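Local structure of S-adenosyl-L-methionine-dependent 2-deoxy-scyllo-inosamine dehydrogenase (Bacillus circulans, 4M7S) at residues Leu4-Asn17 with Phe53-Leu67. The protein catalyses the radical S-adenosyl-L-methionine-dependent two-electron oxidation of 2-deoxy-scyllo-inosamine to amino-dideoxy-scyllo-inosose in butirosin biosynthesis, and binds two [4Fe-4S] clusters. Residues are numbered along the deposited sequence; the frame is centred on the assembly and turned at random. Where two conformers were deposited one is given.
Sequences LFSMIEVEVNSQCN and FAGRISFHFYGEPLL. With SF4 (iron/sulfur cluster), chain C.
The first beta-alpha-beta unit of a radical SAM fold pairs strands 7-10 and 56-58 in parallel, and the loops beyond them reach the [4Fe-4S] cluster assigned to S-adenosylmethionine binding. From Arg-56 N to Ser-6 O (2.7 Å) the backbone ladder runs through Ile-8, which donates to Arg-56 O and accepts from Ser-58 N, to Val-10 N on Ser-58 O. On one face Ile-8 CG2 rests against Phe-53 CE2 and Ile-57 CG1, while the Phe-53 ring meets that of Phe-5 obliquely, planes at 47°. On the other, Met-7, a selenomethionine whose chain folds back (chi2 72°, chi3 82°), brings its SE to 3.1 Å from Ser-58 OG, a buried hydroxyl with no polar partner.

Past the strands, Gln-15 O accepts from Glu-64 N (3.0 Å), beside Cys-16, whose SG binds iron FE1 at 2.4 Å; Cys-20 and Cys-23 are the other cysteines assigned to this cluster. Glu-64 O is gripped twice, by Asn-13 ND2 on one side of its carbonyl plane and Leu-67 N on the other. One water accepts a hydrogen bond from Phe-61 N and donates one to Asn-13 O, bridging the loops. Helix 38-50 covers the Ile-8 face through Val-10, Ile-57 and Phe-59; strands 175-178 and 86-91 flank the pair, and Thr-91 holds Glu-64 OE1.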
loop_
_atom_site.group_PDB
_atom_site.type_symbol
_atom_site.label_atom_id
_atom_site.label_comp_id
_atom_site.label_asym_id
_atom_site.label_seq_id
_atom_site.Cartn_x
_atom_site.Cartn_y
_atom_site.Cartn_z
ATOM N N LEU A 4 -4.541 -4.711 14.417
ATOM C CA LEU A 4 -4.645 -3.682 13.384
ATOM C C LEU A 4 -3.593 -3.930 12.307
ATOM O O LEU A 4 -2.571 -4.569 12.568
ATOM C CB LEU A 4 -4.441 -2.292 13.989
ATOM C CG LEU A 4 -4.854 -1.076 13.150
ATOM C CD1 LEU A 4 -6.377 -0.985 13.057
ATOM C CD2 LEU A 4 -4.266 0.221 13.710
ATOM N N PHE A 5 -3.840 -3.428 11.100
ATOM C CA PHE A 5 -2.849 -3.505 10.031
ATOM C C PHE A 5 -1.547 -2.841 10.477
ATOM O O PHE A 5 -1.562 -1.903 11.272
ATOM C CB PHE A 5 -3.376 -2.850 8.749
ATOM C CG PHE A 5 -4.079 -1.539 8.981
ATOM C CD1 PHE A 5 -3.363 -0.350 9.044
ATOM C CD2 PHE A 5 -5.458 -1.499 9.130
ATOM C CE1 PHE A 5 -4.012 0.854 9.269
ATOM C CE2 PHE A 5 -6.115 -0.302 9.347
ATOM C CZ PHE A 5 -5.390 0.878 9.421
ATOM N N SER A 6 -0.422 -3.341 9.979
ATOM C CA SER A 6 0.869 -2.792 10.353
ATOM C C SER A 6 1.397 -1.897 9.233
ATOM O O SER A 6 2.302 -1.092 9.445
ATOM C CB SER A 6 1.861 -3.914 10.664
ATOM O OG SER A 6 2.173 -4.640 9.490
HETATM N N MSE A 7 0.815 -2.041 8.044
HETATM C CA MSE A 7 1.172 -1.226 6.882
HETATM C C MSE A 7 -0.108 -0.784 6.189
HETATM O O MSE A 7 -1.049 -1.576 6.028
HETATM C CB MSE A 7 2.069 -2.005 5.908
HETATM C CG MSE A 7 2.114 -1.424 4.471
HETATM SE SE MSE A 7 3.100 0.280 4.238
HETATM C CE MSE A 7 4.914 -0.454 4.134
ATOM N N ILE A 8 -0.169 0.489 5.817
ATOM C CA ILE A 8 -1.269 0.959 4.991
ATOM C C ILE A 8 -0.709 1.630 3.744
ATOM O O ILE A 8 0.189 2.474 3.838
ATOM C CB ILE A 8 -2.227 1.902 5.755
ATOM C CG1 ILE A 8 -3.322 2.415 4.818
ATOM C CG2 ILE A 8 -1.473 3.079 6.387
ATOM C CD1 ILE A 8 -4.513 2.976 5.551
ATOM N N GLU A 9 -1.229 1.237 2.579
ATOM C CA GLU A 9 -0.778 1.777 1.302
ATOM C C GLU A 9 -1.848 2.701 0.770
ATOM O O GLU A 9 -2.991 2.278 0.591
ATOM C CB GLU A 9 -0.570 0.658 0.278
ATOM C CG GLU A 9 0.835 0.130 0.171
ATOM C CD GLU A 9 0.966 -0.923 -0.911
ATOM O OE1 GLU A 9 0.371 -0.732 -1.990
ATOM O OE2 GLU A 9 1.643 -1.943 -0.676
ATOM N N VAL A 10 -1.481 3.956 0.513
ATOM C CA VAL A 10 -2.448 4.962 0.088
ATOM C C VAL A 10 -2.179 5.414 -1.351
ATOM O O VAL A 10 -1.112 5.962 -1.652
ATOM C CB VAL A 10 -2.421 6.166 1.026
ATOM C CG1 VAL A 10 -3.562 7.122 0.710
ATOM C CG2 VAL A 10 -2.533 5.700 2.482
ATOM N N GLU A 11 -3.145 5.188 -2.235
ATOM C CA GLU A 11 -3.026 5.642 -3.617
ATOM C C GLU A 11 -3.295 7.148 -3.714
ATOM O O GLU A 11 -4.371 7.569 -4.157
ATOM C CB GLU A 11 -4.005 4.871 -4.510
ATOM C CG GLU A 11 -3.707 4.950 -6.001
ATOM C CD GLU A 11 -4.707 4.167 -6.839
ATOM O OE1 GLU A 11 -5.880 4.019 -6.404
ATOM O OE2 GLU A 11 -4.309 3.693 -7.927
ATOM N N VAL A 12 -2.325 7.965 -3.305
ATOM C CA VAL A 12 -2.507 9.426 -3.366
ATOM C C VAL A 12 -2.581 9.934 -4.814
ATOM O O VAL A 12 -3.054 11.037 -5.077
ATOM C CB VAL A 12 -1.437 10.186 -2.551
ATOM C CG1 VAL A 12 -1.437 9.692 -1.105
ATOM C CG2 VAL A 12 -0.047 10.015 -3.177
ATOM N N ASN A 13 -2.110 9.123 -5.757
ATOM C CA ASN A 13 -2.387 9.389 -7.162
ATOM C C ASN A 13 -2.285 8.102 -7.958
ATOM O O ASN A 13 -1.506 7.216 -7.613
ATOM C CB ASN A 13 -1.451 10.457 -7.723
ATOM C CG ASN A 13 -0.058 9.942 -7.949
ATOM O OD1 ASN A 13 0.657 9.639 -6.992
ATOM N ND2 ASN A 13 0.348 9.840 -9.219
ATOM N N SER A 14 -3.060 8.000 -9.030
ATOM C CA SER A 14 -3.210 6.717 -9.722
ATOM C C SER A 14 -2.348 6.590 -10.979
ATOM O O SER A 14 -2.173 5.493 -11.504
ATOM C CB SER A 14 -4.670 6.509 -10.097
ATOM O OG SER A 14 -5.091 7.535 -10.977
ATOM N N GLN A 15 -1.821 7.705 -11.474
ATOM C CA GLN A 15 -1.026 7.660 -12.700
ATOM C C GLN A 15 0.428 7.354 -12.379
ATOM O O GLN A 15 0.948 7.760 -11.342
ATOM C CB GLN A 15 -1.120 8.970 -13.513
ATOM C CG GLN A 15 -0.390 8.899 -14.879
ATOM C CD GLN A 15 -0.531 10.153 -15.748
ATOM O OE1 GLN A 15 -0.442 11.284 -15.261
ATOM N NE2 GLN A 15 -0.737 9.950 -17.048
ATOM N N CYS A 16 1.072 6.620 -13.273
ATOM C CA CYS A 16 2.518 6.494 -13.257
ATOM C C CYS A 16 3.083 6.956 -14.593
ATOM O O CYS A 16 2.424 6.817 -15.625
ATOM C CB CYS A 16 2.932 5.050 -13.016
ATOM S SG CYS A 16 4.710 4.901 -13.096
ATOM N N ASN A 17 4.301 7.492 -14.581
ATOM C CA ASN A 17 4.902 8.015 -15.807
ATOM C C ASN A 17 5.445 6.910 -16.709
ATOM O O ASN A 17 5.727 7.137 -17.887
ATOM C CB ASN A 17 6.007 9.028 -15.495
ATOM C CG ASN A 17 7.122 8.437 -14.659
ATOM O OD1 ASN A 17 6.917 8.066 -13.499
ATOM N ND2 ASN A 17 8.317 8.347 -15.244
ATOM N N PHE A 53 -2.206 5.394 15.068
ATOM C CA PHE A 53 -1.507 4.502 14.147
ATOM C C PHE A 53 0.015 4.683 14.158
ATOM O O PHE A 53 0.522 5.791 13.956
ATOM C CB PHE A 53 -2.035 4.675 12.729
ATOM C CG PHE A 53 -1.378 3.767 11.737
ATOM C CD1 PHE A 53 -1.557 2.387 11.817
ATOM C CD2 PHE A 53 -0.573 4.284 10.737
ATOM C CE1 PHE A 53 -0.943 1.540 10.906
ATOM C CE2 PHE A 53 0.045 3.448 9.827
ATOM C CZ PHE A 53 -0.142 2.079 9.908
ATOM N N ALA A 54 0.731 3.588 14.396
ATOM C CA ALA A 54 2.179 3.636 14.563
ATOM C C ALA A 54 2.892 2.615 13.689
ATOM O O ALA A 54 4.022 2.229 13.985
ATOM C CB ALA A 54 2.550 3.425 16.039
ATOM N N GLY A 55 2.243 2.180 12.611
ATOM C CA GLY A 55 2.866 1.244 11.693
ATOM C C GLY A 55 3.471 1.985 10.516
ATOM O O GLY A 55 3.770 3.180 10.611
ATOM N N ARG A 56 3.647 1.290 9.398
ATOM C CA ARG A 56 4.191 1.934 8.204
ATOM C C ARG A 56 3.085 2.505 7.332
ATOM O O ARG A 56 1.996 1.931 7.230
ATOM C CB ARG A 56 5.003 0.945 7.372
ATOM C CG ARG A 56 5.699 -0.125 8.149
ATOM C CD ARG A 56 7.188 0.082 8.152
ATOM N NE ARG A 56 7.891 -1.149 8.491
ATOM C CZ ARG A 56 7.978 -1.650 9.721
ATOM N NH1 ARG A 56 7.405 -1.025 10.744
ATOM N NH2 ARG A 56 8.636 -2.782 9.926
ATOM N N ILE A 57 3.366 3.637 6.699
ATOM C CA ILE A 57 2.459 4.190 5.703
ATOM C C ILE A 57 3.219 4.448 4.398
ATOM O O ILE A 57 4.265 5.102 4.400
ATOM C CB ILE A 57 1.726 5.470 6.218
ATOM C CG1 ILE A 57 0.843 6.079 5.125
ATOM C CG2 ILE A 57 2.724 6.509 6.749
ATOM C CD1 ILE A 57 -0.203 7.056 5.667
ATOM N N SER A 58 2.722 3.894 3.294
ATOM C CA SER A 58 3.274 4.198 1.968
ATOM C C SER A 58 2.252 4.904 1.063
ATOM O O SER A 58 1.047 4.875 1.340
ATOM C CB SER A 58 3.860 2.954 1.292
ATOM O OG SER A 58 3.071 1.812 1.512
ATOM N N PHE A 59 2.740 5.534 -0.009
ATOM C CA PHE A 59 1.928 6.450 -0.816
ATOM C C PHE A 59 1.793 6.033 -2.276
ATOM O O PHE A 59 1.580 6.878 -3.163
ATOM C CB PHE A 59 2.527 7.852 -0.751
ATOM C CG PHE A 59 2.697 8.355 0.643
ATOM C CD1 PHE A 59 1.666 9.038 1.279
ATOM C CD2 PHE A 59 3.875 8.122 1.337
ATOM C CE1 PHE A 59 1.814 9.503 2.570
ATOM C CE2 PHE A 59 4.027 8.573 2.647
ATOM C CZ PHE A 59 2.997 9.271 3.258
ATOM N N HIS A 60 1.878 4.714 -2.516
ATOM C CA HIS A 60 2.008 4.096 -3.857
ATOM C C HIS A 60 1.155 2.818 -3.995
ATOM O O HIS A 60 1.421 1.833 -3.302
ATOM C CB HIS A 60 3.485 3.719 -4.065
ATOM C CG HIS A 60 3.801 3.086 -5.392
ATOM N ND1 HIS A 60 4.881 3.476 -6.155
ATOM C CD2 HIS A 60 3.215 2.068 -6.069
ATOM C CE1 HIS A 60 4.931 2.747 -7.257
ATOM N NE2 HIS A 60 3.932 1.885 -7.230
ATOM N N PHE A 61 0.167 2.794 -4.895
ATOM C CA PHE A 61 -0.594 1.561 -5.089
ATOM C C PHE A 61 -0.056 1.037 -6.406
ATOM O O PHE A 61 0.754 0.100 -6.432
ATOM C CB PHE A 61 -2.106 1.811 -5.141
ATOM C CG PHE A 61 -2.925 0.568 -5.314
ATOM C CD1 PHE A 61 -2.480 -0.653 -4.805
ATOM C CD2 PHE A 61 -4.130 0.608 -6.003
ATOM C CE1 PHE A 61 -3.217 -1.808 -4.976
ATOM C CE2 PHE A 61 -4.887 -0.551 -6.181
ATOM C CZ PHE A 61 -4.423 -1.768 -5.669
ATOM N N TYR A 62 -0.471 1.659 -7.503
ATOM C CA TYR A 62 0.128 1.347 -8.805
ATOM C C TYR A 62 0.447 2.626 -9.567
ATOM O O TYR A 62 0.486 2.649 -10.806
ATOM C CB TYR A 62 -0.774 0.438 -9.623
ATOM C CG TYR A 62 -0.695 -1.016 -9.219
ATOM C CD1 TYR A 62 0.274 -1.855 -9.756
ATOM C CD2 TYR A 62 -1.586 -1.545 -8.296
ATOM C CE1 TYR A 62 0.348 -3.190 -9.390
ATOM C CE2 TYR A 62 -1.520 -2.877 -7.919
ATOM C CZ TYR A 62 -0.551 -3.690 -8.465
ATOM O OH TYR A 62 -0.496 -5.009 -8.089
ATOM N N GLY A 63 0.672 3.693 -8.811
ATOM C CA GLY A 63 1.032 4.973 -9.391
ATOM C C GLY A 63 2.330 5.478 -8.797
ATOM O O GLY A 63 2.845 4.906 -7.832
ATOM N N GLU A 64 2.859 6.552 -9.378
ATOM C CA GLU A 64 4.101 7.155 -8.917
ATOM C C GLU A 64 3.783 8.275 -7.934
ATOM O O GLU A 64 3.178 9.281 -8.321
ATOM C CB GLU A 64 4.866 7.722 -10.121
ATOM C CG GLU A 64 6.121 8.481 -9.746
ATOM C CD GLU A 64 7.026 7.683 -8.805
ATOM O OE1 GLU A 64 7.574 8.290 -7.856
ATOM O OE2 GLU A 64 7.202 6.462 -9.028
ATOM N N PRO A 65 4.184 8.115 -6.659
ATOM C CA PRO A 65 3.805 9.134 -5.670
ATOM C C PRO A 65 4.433 10.507 -5.934
ATOM O O PRO A 65 3.810 11.514 -5.609
ATOM C CB PRO A 65 4.294 8.547 -4.331
ATOM C CG PRO A 65 5.370 7.555 -4.711
ATOM C CD PRO A 65 4.965 7.010 -6.070
ATOM N N LEU A 66 5.627 10.562 -6.515
ATOM C CA LEU A 66 6.255 11.861 -6.802
ATOM C C LEU A 66 5.526 12.664 -7.884
ATOM O O LEU A 66 5.886 13.810 -8.168
ATOM C CB LEU A 66 7.734 11.711 -7.168
ATOM C CG LEU A 66 8.694 11.134 -6.124
ATOM C CD1 LEU A 66 10.080 11.722 -6.307
ATOM C CD2 LEU A 66 8.220 11.374 -4.714
ATOM N N LEU A 67 4.513 12.056 -8.497
ATOM C CA LEU A 67 3.679 12.753 -9.468
ATOM C C LEU A 67 2.519 13.459 -8.770
ATOM O O LEU A 67 1.840 14.287 -9.360
ATOM C CB LEU A 67 3.133 11.784 -10.519
ATOM C CG LEU A 67 3.978 11.574 -11.776
ATOM C CD1 LEU A 67 3.293 10.628 -12.766
ATOM C CD2 LEU A 67 4.224 12.920 -12.426
HETATM FE FE1 SF4 C . 4.921 2.509 -12.904
HETATM FE FE2 SF4 C . 6.327 0.527 -13.991
HETATM FE FE3 SF4 C . 4.013 -0.021 -12.807
HETATM FE FE4 SF4 C . 6.117 0.731 -11.272
HETATM S S1 SF4 C . 5.950 -1.202 -12.498
HETATM S S2 SF4 C . 3.970 1.499 -11.076
HETATM S S3 SF4 C . 7.187 2.211 -12.680
HETATM S S4 SF4 C . 4.277 1.239 -14.728
HETATM O O HOH W 1 0.862 7.040 -5.593
HETATM O O HOH W 2 -0.435 5.096 -6.475
#